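Local coordinates for protein aspartate aminotransferase (Giardia lamblia, PDB 3MEB) that probably catalyses the pyridoxal-phosphate-dependent transfer of an amino group between L-aspartate and 2-oxoglutarate, giving oxaloacetate and L-glutamate, and works as a homodimer, at residues A102-M107 with I120-S125; N157-Y162 with V171-Y176; A77-S80 with K85-K88. All coordinates share one frame; numbering follows the deposited sequence.

Interaction 1 (A102-M107 with I120-S125)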
ATOM      1  N   ALA A 102      12.027 -12.813  -9.688  1.00  2.00           N
ATOM      2  CA  ALA A 102      13.160 -12.390  -8.853  1.00  2.00           C
ATOM      3  C   ALA A 102      12.877 -12.813  -7.391  1.00  2.00           C
ATOM      4  O   ALA A 102      13.728 -13.415  -6.721  1.00  2.30           O
ATOM      5  CB  ALA A 102      13.351 -10.825  -8.944  1.00  2.00           C
ATOM      6  N   ALA A 103      11.669 -12.529  -6.925  1.00  2.00           N
ATOM      7  CA  ALA A 103      11.303 -12.816  -5.518  1.00  2.00           C
ATOM      8  C   ALA A 103      11.328 -14.305  -5.207  1.00  2.00           C
ATOM      9  O   ALA A 103      11.884 -14.722  -4.211  1.00  2.00           O
ATOM     10  CB  ALA A 103       9.959 -12.180  -5.162  1.00  2.00           C
ATOM     11  N   GLN A 104      10.752 -15.112  -6.073  1.00  2.00           N
ATOM     12  CA  GLN A 104      10.850 -16.565  -5.924  1.00  2.00           C
ATOM     13  C   GLN A 104      12.281 -17.086  -5.945  1.00  2.00           C
ATOM     14  O   GLN A 104      12.639 -17.917  -5.124  1.00  2.00           O
ATOM     15  CB  GLN A 104      10.097 -17.263  -7.023  1.00  2.00           C
ATOM     16  CG  GLN A 104       8.592 -17.090  -6.937  1.00  3.08           C
ATOM     17  CD  GLN A 104       7.885 -17.691  -8.122  1.00  4.62           C
ATOM     18  OE1 GLN A 104       8.521 -18.050  -9.096  1.00  3.32           O
ATOM     19  NE2 GLN A 104       6.560 -17.805  -8.044  1.00  2.00           N
ATOM     20  N   PHE A 105      13.081 -16.617  -6.901  1.00  2.00           N
ATOM     21  CA  PHE A 105      14.495 -16.979  -6.943  1.00  2.00           C
ATOM     22  C   PHE A 105      15.178 -16.751  -5.614  1.00  2.00           C
ATOM     23  O   PHE A 105      15.878 -17.628  -5.147  1.00  2.00           O
ATOM     24  CB  PHE A 105      15.217 -16.258  -8.111  1.00  2.00           C
ATOM     25  CG  PHE A 105      16.696 -16.241  -8.005  1.00  2.00           C
ATOM     26  CD1 PHE A 105      17.445 -17.279  -8.507  1.00  4.20           C
ATOM     27  CD2 PHE A 105      17.344 -15.196  -7.408  1.00  2.20           C
ATOM     28  CE1 PHE A 105      18.840 -17.282  -8.413  1.00  4.68           C
ATOM     29  CE2 PHE A 105      18.744 -15.182  -7.320  1.00  2.00           C
ATOM     30  CZ  PHE A 105      19.475 -16.225  -7.810  1.00  4.73           C
ATOM     31  N   LEU A 106      15.004 -15.586  -5.002  1.00  2.00           N
ATOM     32  CA  LEU A 106      15.734 -15.247  -3.801  1.00  2.00           C
ATOM     33  C   LEU A 106      15.300 -16.108  -2.632  1.00  2.00           C
ATOM     34  O   LEU A 106      16.127 -16.573  -1.869  1.00  2.00           O
ATOM     35  CB  LEU A 106      15.538 -13.764  -3.432  1.00  2.00           C
ATOM     36  CG  LEU A 106      16.280 -12.726  -4.299  1.00  2.00           C
ATOM     37  CD1 LEU A 106      15.861 -11.347  -3.902  1.00  2.10           C
ATOM     38  CD2 LEU A 106      17.780 -12.894  -4.137  1.00  2.00           C
ATOM     39  N   MET A 107      14.000 -16.370  -2.528  1.00  2.00           N
ATOM     40  CA  MET A 107      13.470 -17.074  -1.371  1.00  2.00           C
ATOM     41  C   MET A 107      13.676 -18.572  -1.497  1.00  2.00           C
ATOM     42  O   MET A 107      14.146 -19.210  -0.548  1.00  2.00           O
ATOM     43  CB  MET A 107      11.985 -16.818  -1.220  1.00  2.00           C
ATOM     44  CG  MET A 107      11.361 -17.545  -0.061  1.00  2.00           C
ATOM     45  SD  MET A 107      12.089 -17.062   1.494  1.00  2.00           S
ATOM     46  CE  MET A 107      12.018 -15.309   1.553  1.00  2.00           C
ATOM     47  N   ILE A 120       3.955 -22.853  -6.198  1.00  2.00           N
ATOM     48  CA  ILE A 120       4.132 -21.511  -5.653  1.00  2.00           C
ATOM     49  C   ILE A 120       3.179 -20.469  -6.224  1.00  2.00           C
ATOM     50  O   ILE A 120       3.172 -20.209  -7.449  1.00  2.00           O
ATOM     51  CB  ILE A 120       5.555 -20.965  -5.849  1.00  2.00           C
ATOM     52  CG1 ILE A 120       6.623 -21.922  -5.317  1.00  2.00           C
ATOM     53  CG2 ILE A 120       5.712 -19.620  -5.110  1.00  2.00           C
ATOM     54  CD1 ILE A 120       8.116 -21.485  -5.744  1.00  2.00           C
ATOM     55  N   ALA A 121       2.396 -19.857  -5.333  1.00  2.00           N
ATOM     56  CA  ALA A 121       1.498 -18.781  -5.675  1.00  2.00           C
ATOM     57  C   ALA A 121       2.099 -17.481  -5.140  1.00  2.14           C
ATOM     58  O   ALA A 121       2.243 -17.351  -3.936  1.00  2.73           O
ATOM     59  CB  ALA A 121       0.151 -19.031  -5.060  1.00  2.00           C
ATOM     60  N   SER A 122       2.487 -16.551  -6.027  1.00  2.00           N
ATOM     61  CA  SER A 122       3.228 -15.366  -5.620  1.00  2.00           C
ATOM     62  C   SER A 122       2.459 -14.141  -5.988  1.00  2.00           C
ATOM     63  O   SER A 122       1.894 -14.057  -7.086  1.00  2.00           O
ATOM     64  CB  SER A 122       4.622 -15.319  -6.244  1.00  2.00           C
ATOM     65  OG  SER A 122       5.365 -16.521  -6.002  1.00  2.00           O
ATOM     66  N   CYS A 123       2.412 -13.186  -5.070  1.00  2.00           N
ATOM     67  CA  CYS A 123       1.753 -11.904  -5.340  1.00  2.00           C
ATOM     68  C   CYS A 123       2.527 -10.794  -4.649  1.00  2.00           C
ATOM     69  O   CYS A 123       2.751 -10.855  -3.435  1.00  2.00           O
ATOM     70  CB  CYS A 123       0.299 -11.933  -4.831  1.00  2.00           C
ATOM     71  SG  CYS A 123      -0.708 -10.472  -5.062  1.00  2.33           S
ATOM     72  N   GLN A 124       2.931  -9.795  -5.427  1.00  2.00           N
ATOM     73  CA  GLN A 124       3.532  -8.610  -4.875  1.00  2.00           C
ATOM     74  C   GLN A 124       2.647  -8.001  -3.823  1.00  2.12           C
ATOM     75  O   GLN A 124       1.408  -7.986  -3.954  1.00  2.00           O
ATOM     76  CB  GLN A 124       3.774  -7.546  -5.956  1.00  2.00           C
ATOM     77  CG  GLN A 124       4.581  -6.370  -5.466  1.00  3.78           C
ATOM     78  CD  GLN A 124       4.983  -5.440  -6.592  1.00  2.00           C
ATOM     79  OE1 GLN A 124       5.123  -5.879  -7.735  1.00  3.30           O
ATOM     80  NE2 GLN A 124       5.080  -4.152  -6.298  1.00  2.96           N
ATOM     81  N   SER A 125       3.280  -7.507  -2.776  1.00  2.00           N
ATOM     82  CA  SER A 125       2.545  -6.769  -1.769  1.00  2.27           C
ATOM     83  C   SER A 125       3.363  -5.627  -1.227  1.00  2.19           C
ATOM     84  O   SER A 125       4.460  -5.394  -1.692  1.00  2.00           O
ATOM     85  CB  SER A 125       2.033  -7.689  -0.661  1.00  2.00           C
ATOM     86  OG  SER A 125       1.121  -6.991   0.139  1.00  5.99           O
TER
HETATM   87  O   HOH W   1       4.822 -19.299  -9.832  1.00 10.10           O
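The flat carboxamide of Gln104 has Ser122 OG nearly in its plane, beside the nitrogen, and Ile120 CG2 well out of the plane, to one side. Gln104 NE2 donates to Ser122 OG at 2.7 Å, with an N-H...O angle of 163° and the hydroxyl oxygen just 10° out of the amide plane, so the bond is short, nearly straight and nearly coplanar with the amide. The other N-H reaches a water at 2.9 Å from Gln104 NE2, also close to the plane, and this water in turn donates to the backbone carbonyl Ile120 O at 3.0 Å. With both N-H groups engaged on the strand side, the rotation of the amide is well defined. Ile120 CG2 lies 3.6 Å from Gln104 NE2. With CG beside the backbone N and the chain extended beyond it (chi2 175°), the Gln104 amide reaches across to the strand, while Gln104 CG brushes Ser122 OG at 3.4 Å. The serine hydroxyl is buried and gripped twice, since His290 ND1 of the adjoining strand 287-292 also hydrogen-bonds to it. His290 further touches Gln104 and Ile120. Helix 97-108 is thus joined here, by a single direct hydrogen bond and a water bridge, to strand 120-125, outermost within the chain in the mixed seven-stranded sheet of the large, cofactor-binding domain characteristic of the aspartate aminotransferase family.

Interaction 2 (N157-Y162 with V171-Y176)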
ATOM      1  N   ASN A 157       4.339  -5.205  15.954  1.00  4.23           N
ATOM      2  CA  ASN A 157       3.312  -4.897  14.973  1.00  3.85           C
ATOM      3  C   ASN A 157       2.532  -6.113  14.505  1.00  3.34           C
ATOM      4  O   ASN A 157       1.407  -5.949  13.954  1.00  2.51           O
ATOM      5  CB  ASN A 157       3.877  -4.156  13.759  1.00  4.02           C
ATOM      6  CG  ASN A 157       2.786  -3.458  12.950  1.00  5.96           C
ATOM      7  OD1 ASN A 157       1.755  -3.011  13.531  1.00  3.74           O
ATOM      8  ND2 ASN A 157       3.013  -3.312  11.621  1.00  4.45           N
ATOM      9  N   HIS A 158       3.101  -7.313  14.697  1.00  2.00           N
ATOM     10  CA  HIS A 158       2.373  -8.523  14.406  1.00  2.78           C
ATOM     11  C   HIS A 158       1.021  -8.546  15.150  1.00  2.00           C
ATOM     12  O   HIS A 158       0.015  -8.999  14.580  1.00  2.00           O
ATOM     13  CB  HIS A 158       3.130  -9.818  14.787  1.00  2.00           C
ATOM     14  CG  HIS A 158       4.237 -10.215  13.864  1.00  6.09           C
ATOM     15  ND1 HIS A 158       5.295 -10.999  14.291  1.00  4.04           N
ATOM     16  CD2 HIS A 158       4.445  -9.988  12.545  1.00  7.63           C
ATOM     17  CE1 HIS A 158       6.118 -11.202  13.280  1.00  8.29           C
ATOM     18  NE2 HIS A 158       5.613 -10.630  12.202  1.00  5.04           N
ATOM     19  N   TYR A 159       0.998  -8.087  16.398  1.00  2.00           N
ATOM     20  CA  TYR A 159      -0.242  -8.119  17.186  1.00  2.36           C
ATOM     21  C   TYR A 159      -1.275  -7.216  16.544  1.00  2.59           C
ATOM     22  O   TYR A 159      -2.447  -7.526  16.550  1.00  2.45           O
ATOM     23  CB  TYR A 159      -0.034  -7.669  18.643  1.00  3.11           C
ATOM     24  CG  TYR A 159       0.959  -8.539  19.383  1.00  4.52           C
ATOM     25  CD1 TYR A 159       0.834  -9.922  19.389  1.00  7.52           C
ATOM     26  CD2 TYR A 159       2.031  -7.977  20.071  1.00  6.29           C
ATOM     27  CE1 TYR A 159       1.773 -10.723  20.048  1.00  7.74           C
ATOM     28  CE2 TYR A 159       2.959  -8.770  20.726  1.00  6.40           C
ATOM     29  CZ  TYR A 159       2.828 -10.129  20.712  1.00  6.79           C
ATOM     30  OH  TYR A 159       3.760 -10.871  21.392  1.00  5.83           O
ATOM     31  N   GLY A 160      -0.833  -6.085  16.014  1.00  2.25           N
ATOM     32  CA  GLY A 160      -1.768  -5.127  15.406  1.00  3.06           C
ATOM     33  C   GLY A 160      -2.258  -5.559  14.036  1.00  2.59           C
ATOM     34  O   GLY A 160      -3.405  -5.355  13.689  1.00  2.96           O
ATOM     35  N   ILE A 161      -1.352  -6.109  13.235  1.00  3.11           N
ATOM     36  CA  ILE A 161      -1.690  -6.650  11.937  1.00  2.64           C
ATOM     37  C   ILE A 161      -2.732  -7.718  12.184  1.00  2.48           C
ATOM     38  O   ILE A 161      -3.776  -7.747  11.526  1.00  2.00           O
ATOM     39  CB  ILE A 161      -0.474  -7.240  11.222  1.00  2.00           C
ATOM     40  CG1 ILE A 161       0.571  -6.144  10.951  1.00  2.86           C
ATOM     41  CG2 ILE A 161      -0.922  -7.895   9.905  1.00  2.99           C
ATOM     42  CD1 ILE A 161       1.999  -6.629  10.770  1.00  2.00           C
ATOM     43  N   TYR A 162      -2.451  -8.576  13.166  1.00  2.26           N
ATOM     44  CA  TYR A 162      -3.401  -9.608  13.563  1.00  2.30           C
ATOM     45  C   TYR A 162      -4.737  -9.020  14.017  1.00  2.62           C
ATOM     46  O   TYR A 162      -5.804  -9.502  13.599  1.00  2.25           O
ATOM     47  CB  TYR A 162      -2.811 -10.511  14.654  1.00  2.82           C
ATOM     48  CG  TYR A 162      -3.713 -11.653  15.003  1.00  3.07           C
ATOM     49  CD1 TYR A 162      -4.741 -11.473  15.913  1.00  3.28           C
ATOM     50  CD2 TYR A 162      -3.556 -12.922  14.421  1.00  2.33           C
ATOM     51  CE1 TYR A 162      -5.612 -12.511  16.244  1.00  2.95           C
ATOM     52  CE2 TYR A 162      -4.417 -13.970  14.762  1.00  2.00           C
ATOM     53  CZ  TYR A 162      -5.447 -13.751  15.672  1.00  2.00           C
ATOM     54  OH  TYR A 162      -6.339 -14.743  16.070  1.00  2.31           O
ATOM     55  N   VAL A 171     -11.466 -13.278  18.309  1.00 13.17           N
ATOM     56  CA  VAL A 171     -10.630 -14.426  17.917  1.00 12.75           C
ATOM     57  C   VAL A 171      -9.182 -14.186  18.366  1.00 12.11           C
ATOM     58  O   VAL A 171      -8.344 -13.776  17.571  1.00 11.44           O
ATOM     59  CB  VAL A 171     -10.628 -14.627  16.394  1.00 12.90           C
ATOM     60  CG1 VAL A 171      -9.952 -15.966  16.014  1.00 12.94           C
ATOM     61  CG2 VAL A 171     -12.050 -14.541  15.840  1.00 14.68           C
ATOM     62  N   PRO A 172      -8.903 -14.402  19.663  1.00 11.39           N
ATOM     63  CA  PRO A 172      -7.539 -14.228  20.156  1.00 10.83           C
ATOM     64  C   PRO A 172      -6.520 -15.141  19.460  1.00  9.69           C
ATOM     65  O   PRO A 172      -6.845 -16.261  19.081  1.00  8.33           O
ATOM     66  CB  PRO A 172      -7.659 -14.587  21.652  1.00 10.97           C
ATOM     67  CG  PRO A 172      -8.945 -15.300  21.791  1.00 11.53           C
ATOM     68  CD  PRO A 172      -9.838 -14.706  20.761  1.00 11.43           C
ATOM     69  N   TYR A 173      -5.300 -14.642  19.281  1.00  8.42           N
ATOM     70  CA  TYR A 173      -4.204 -15.483  18.848  1.00  7.52           C
ATOM     71  C   TYR A 173      -3.765 -16.340  20.028  1.00  5.92           C
ATOM     72  O   TYR A 173      -3.973 -15.942  21.186  1.00  4.80           O
ATOM     73  CB  TYR A 173      -3.029 -14.620  18.343  1.00  8.13           C
ATOM     74  CG  TYR A 173      -2.462 -13.674  19.370  1.00 10.67           C
ATOM     75  CD1 TYR A 173      -1.541 -14.118  20.340  1.00 11.73           C
ATOM     76  CD2 TYR A 173      -2.831 -12.333  19.386  1.00 12.24           C
ATOM     77  CE1 TYR A 173      -1.024 -13.241  21.292  1.00 12.42           C
ATOM     78  CE2 TYR A 173      -2.331 -11.459  20.337  1.00 12.42           C
ATOM     79  CZ  TYR A 173      -1.428 -11.911  21.283  1.00 13.08           C
ATOM     80  OH  TYR A 173      -0.927 -11.029  22.210  1.00 13.52           O
ATOM     81  N   LYS A 174      -3.166 -17.502  19.736  1.00  4.46           N
ATOM     82  CA  LYS A 174      -2.433 -18.309  20.717  1.00  3.49           C
ATOM     83  C   LYS A 174      -0.917 -18.104  20.585  1.00  3.57           C
ATOM     84  O   LYS A 174      -0.436 -17.428  19.641  1.00  2.67           O
ATOM     85  CB  LYS A 174      -2.789 -19.787  20.571  1.00  3.42           C
ATOM     86  N   GLU A 175      -0.175 -18.671  21.550  1.00  2.93           N
ATOM     87  CA  GLU A 175       1.243 -18.526  21.583  1.00  3.35           C
ATOM     88  C   GLU A 175       1.902 -19.898  21.698  1.00  3.03           C
ATOM     89  O   GLU A 175       1.349 -20.827  22.290  1.00  2.00           O
ATOM     90  CB  GLU A 175       1.660 -17.647  22.743  1.00  3.86           C
ATOM     91  CG  GLU A 175       1.106 -16.217  22.673  1.00  6.84           C
ATOM     92  CD  GLU A 175       1.585 -15.377  23.846  1.00  7.85           C
ATOM     93  OE1 GLU A 175       1.240 -15.719  24.988  1.00 11.39           O
ATOM     94  OE2 GLU A 175       2.323 -14.404  23.619  1.00  9.17           O
ATOM     95  N   TYR A 176       3.090 -20.001  21.139  1.00  2.00           N
ATOM     96  CA  TYR A 176       3.964 -21.126  21.431  1.00  2.10           C
ATOM     97  C   TYR A 176       5.171 -20.588  22.180  1.00  2.82           C
ATOM     98  O   TYR A 176       5.555 -19.430  22.000  1.00  2.42           O
ATOM     99  CB  TYR A 176       4.351 -21.908  20.176  1.00  2.00           C
ATOM    100  CG  TYR A 176       5.103 -21.166  19.103  1.00  2.00           C
ATOM    101  CD1 TYR A 176       6.495 -21.111  19.115  1.00  2.00           C
ATOM    102  CD2 TYR A 176       4.438 -20.545  18.058  1.00  2.00           C
ATOM    103  CE1 TYR A 176       7.197 -20.461  18.151  1.00  2.00           C
ATOM    104  CE2 TYR A 176       5.144 -19.868  17.064  1.00  2.00           C
ATOM    105  CZ  TYR A 176       6.511 -19.803  17.127  1.00  2.00           C
ATOM    106  OH  TYR A 176       7.224 -19.171  16.149  1.00  2.00           O
TER
HETATM  107  O   HOH W   2       3.052 -13.326  21.270  1.00  6.35           O
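Tyr162, buried and gripped directly, forms the close part of this contact with Tyr173, whereas Glu175 is exposed and is linked to Tyr159 only through water. Tyr162 OH donates to the backbone carbonyl Val171 O at 2.7 Å, approaching from above the carbonyl plane, while that oxygen sits at the edge of the tyrosine ring. Over one face of the same ring lies Tyr173 CB, 3.9 Å from the Tyr162 centroid, a CH-pi contact. The Tyr173 ring turns its own edge to this face in a T-shaped pair with planes at 87°. Tyr173 CG stands between the backbone N and the carbonyl carbon (chi1 60°), which swings the ring back toward the helix. At its far end Tyr173 OH is 3.5 Å from Tyr159 CE1; here the planes are 23° from parallel, but the rings are displaced, with little overlap. Beyond, a water accepts from Tyr159 OH and donates to Glu175 OE2. The cluster lies in the beta-alpha-beta unit 148-151, 157-166, 174-176: Tyr162 also meets Phe148 and Phe166, Lys174 and Tyr176 share backbone bonds with strand 148-151, and Ile161 packs the helix on helix 127-142.

Interaction 3 (A77-S80 with K85-K88)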
ATOM      1  N   ALA A  77      19.825   4.277 -11.842  1.00  3.15           N
ATOM      2  CA  ALA A  77      20.269   4.894 -13.079  1.00  3.88           C
ATOM      3  C   ALA A  77      19.639   4.202 -14.293  1.00  4.56           C
ATOM      4  O   ALA A  77      19.324   4.868 -15.290  1.00  5.82           O
ATOM      5  CB  ALA A  77      21.773   4.873 -13.179  1.00  3.35           C
ATOM      6  N   ILE A  78      19.481   2.873 -14.234  1.00  3.37           N
ATOM      7  CA  ILE A  78      18.911   2.177 -15.366  1.00  2.69           C
ATOM      8  C   ILE A  78      17.439   2.577 -15.521  1.00  2.00           C
ATOM      9  O   ILE A  78      16.982   2.951 -16.619  1.00  2.00           O
ATOM     10  CB  ILE A  78      19.015   0.629 -15.229  1.00  2.63           C
ATOM     11  CG1 ILE A  78      20.458   0.157 -15.425  1.00  3.38           C
ATOM     12  CG2 ILE A  78      18.064  -0.091 -16.243  1.00  2.10           C
ATOM     13  CD1 ILE A  78      20.724  -1.255 -14.914  1.00  2.11           C
ATOM     14  N   ILE A  79      16.670   2.495 -14.434  1.00  2.00           N
ATOM     15  CA  ILE A  79      15.228   2.658 -14.586  1.00  2.00           C
ATOM     16  C   ILE A  79      14.872   4.126 -14.742  1.00  2.00           C
ATOM     17  O   ILE A  79      13.867   4.432 -15.348  1.00  3.25           O
ATOM     18  CB  ILE A  79      14.412   2.023 -13.424  1.00  2.00           C
ATOM     19  CG1 ILE A  79      14.696   2.730 -12.098  1.00  2.00           C
ATOM     20  CG2 ILE A  79      14.740   0.570 -13.310  1.00  2.00           C
ATOM     21  CD1 ILE A  79      13.934   2.127 -10.898  1.00  2.00           C
ATOM     22  N   SER A  80      15.690   5.036 -14.217  1.00  2.00           N
ATOM     23  CA  SER A  80      15.403   6.487 -14.334  1.00  2.00           C
ATOM     24  C   SER A  80      15.700   7.056 -15.744  1.00  2.00           C
ATOM     25  O   SER A  80      15.260   8.141 -16.062  1.00  2.00           O
ATOM     26  CB  SER A  80      16.167   7.282 -13.261  1.00  2.00           C
ATOM     27  OG  SER A  80      15.785   6.845 -11.930  1.00  3.51           O
ATOM     28  N   LYS A  85      10.139   2.468 -21.168  1.00  4.20           N
ATOM     29  CA  LYS A  85      10.329   1.072 -20.725  1.00  3.51           C
ATOM     30  C   LYS A  85       9.851   0.939 -19.277  1.00  3.60           C
ATOM     31  O   LYS A  85       8.995   0.113 -18.957  1.00  2.69           O
ATOM     32  CB  LYS A  85      11.818   0.698 -20.856  1.00  4.51           C
ATOM     33  CG  LYS A  85      12.190  -0.803 -20.586  1.00  5.68           C
ATOM     34  CD  LYS A  85      13.665  -1.104 -20.827  1.00  6.34           C
ATOM     35  CE  LYS A  85      14.094  -1.082 -22.309  1.00 10.42           C
ATOM     36  NZ  LYS A  85      15.602  -1.140 -22.497  1.00 12.15           N
ATOM     37  N   TYR A  86      10.376   1.793 -18.405  1.00  3.00           N
ATOM     38  CA  TYR A  86      10.006   1.786 -17.003  1.00  2.46           C
ATOM     39  C   TYR A  86       8.932   2.846 -16.776  1.00  2.40           C
ATOM     40  O   TYR A  86       9.164   3.863 -16.114  1.00  2.06           O
ATOM     41  CB  TYR A  86      11.256   1.983 -16.120  1.00  2.31           C
ATOM     42  CG  TYR A  86      12.215   0.834 -16.284  1.00  2.00           C
ATOM     43  CD1 TYR A  86      11.993  -0.369 -15.628  1.00  2.00           C
ATOM     44  CD2 TYR A  86      13.307   0.907 -17.146  1.00  2.00           C
ATOM     45  CE1 TYR A  86      12.836  -1.466 -15.785  1.00  2.00           C
ATOM     46  CE2 TYR A  86      14.165  -0.211 -17.327  1.00  2.00           C
ATOM     47  CZ  TYR A  86      13.920  -1.387 -16.624  1.00  2.02           C
ATOM     48  OH  TYR A  86      14.711  -2.515 -16.746  1.00  2.00           O
ATOM     49  N   ASN A  87       7.755   2.569 -17.331  1.00  2.00           N
ATOM     50  CA  ASN A  87       6.667   3.515 -17.348  1.00  2.00           C
ATOM     51  C   ASN A  87       5.943   3.514 -16.004  1.00  2.13           C
ATOM     52  O   ASN A  87       6.296   2.728 -15.116  1.00  3.09           O
ATOM     53  CB  ASN A  87       5.717   3.256 -18.531  1.00  2.00           C
ATOM     54  CG  ASN A  87       4.869   2.012 -18.376  1.00  3.43           C
ATOM     55  OD1 ASN A  87       4.481   1.627 -17.282  1.00  2.00           O
ATOM     56  ND2 ASN A  87       4.525   1.394 -19.521  1.00  6.84           N
ATOM     57  N   LYS A  88       4.958   4.407 -15.855  1.00  2.00           N
ATOM     58  CA  LYS A  88       4.276   4.599 -14.583  1.00  2.00           C
ATOM     59  C   LYS A  88       2.833   4.129 -14.638  1.00  2.00           C
ATOM     60  O   LYS A  88       2.007   4.615 -13.868  1.00  2.00           O
ATOM     61  CB  LYS A  88       4.373   6.090 -14.174  1.00  2.00           C
ATOM     62  CG  LYS A  88       5.846   6.482 -13.937  1.00  2.00           C
ATOM     63  CD  LYS A  88       6.035   7.814 -13.228  1.00  2.68           C
ATOM     64  CE  LYS A  88       7.535   8.216 -13.215  1.00  2.00           C
ATOM     65  NZ  LYS A  88       8.308   7.232 -12.444  1.00  2.00           N
TER
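Ile79 and Tyr86 are brought together, the isoleucine over a ring face, by two first torsions. In Ile79, CG1 lies between the backbone N and the carbonyl carbon (chi1 65°), which sets the CG2 branch anti to the carbonyl carbon and places it over the Tyr86 ring; in Tyr86, CG is anti to the carbonyl carbon (chi1 -64°), which lays the ring against Ile79. The result is a CH-pi contact, with Ile79 CG2 3.7 Å from the Tyr86 ring centroid and only 10° off the ring normal, almost over its centre. The backbone comes equally near, Ile79 CA lying 3.6 Å from Tyr86 CD2 over a face of the ring. Tyr86 is itself the centre of an inverse gamma turn, closed by a weak bond from Asn87 N to Lys85 O at 3.2 Å, in the loop that follows helix 70-81. On the flank, Ile78 CG2 makes a more distant contact with Tyr86 CE2, 4.0 Å away. Helix 327-337 supplies further neighbours: Val335 touches all three side chains, and Tyr331 meets the Tyr86 ring edge-to-face. Lys88, farther along the loop, makes salt bridges to Glu76 and Glu284 of the second subunit.

In the fold
Along the chain the order is interaction 3, interaction 1, interaction 2, each closing before the next opens. Helices 70-81 and 97-108 are consecutive and carry interactions 3 and 1, whose centres lie about 21 Å apart. Interactions 1 and 2 are about 25 Å apart between centres, do not touch, and reach the same mixed sheet: strands 120-125 and 174-176 are its outermost strands within the chain, so these contacts pack helices against opposite margins of the sheet on which the cofactor site is built. Interactions 2 and 3, about 39 Å apart between centres, both have residues that reach the second subunit, so segments far apart in the chain both border the dimer interface.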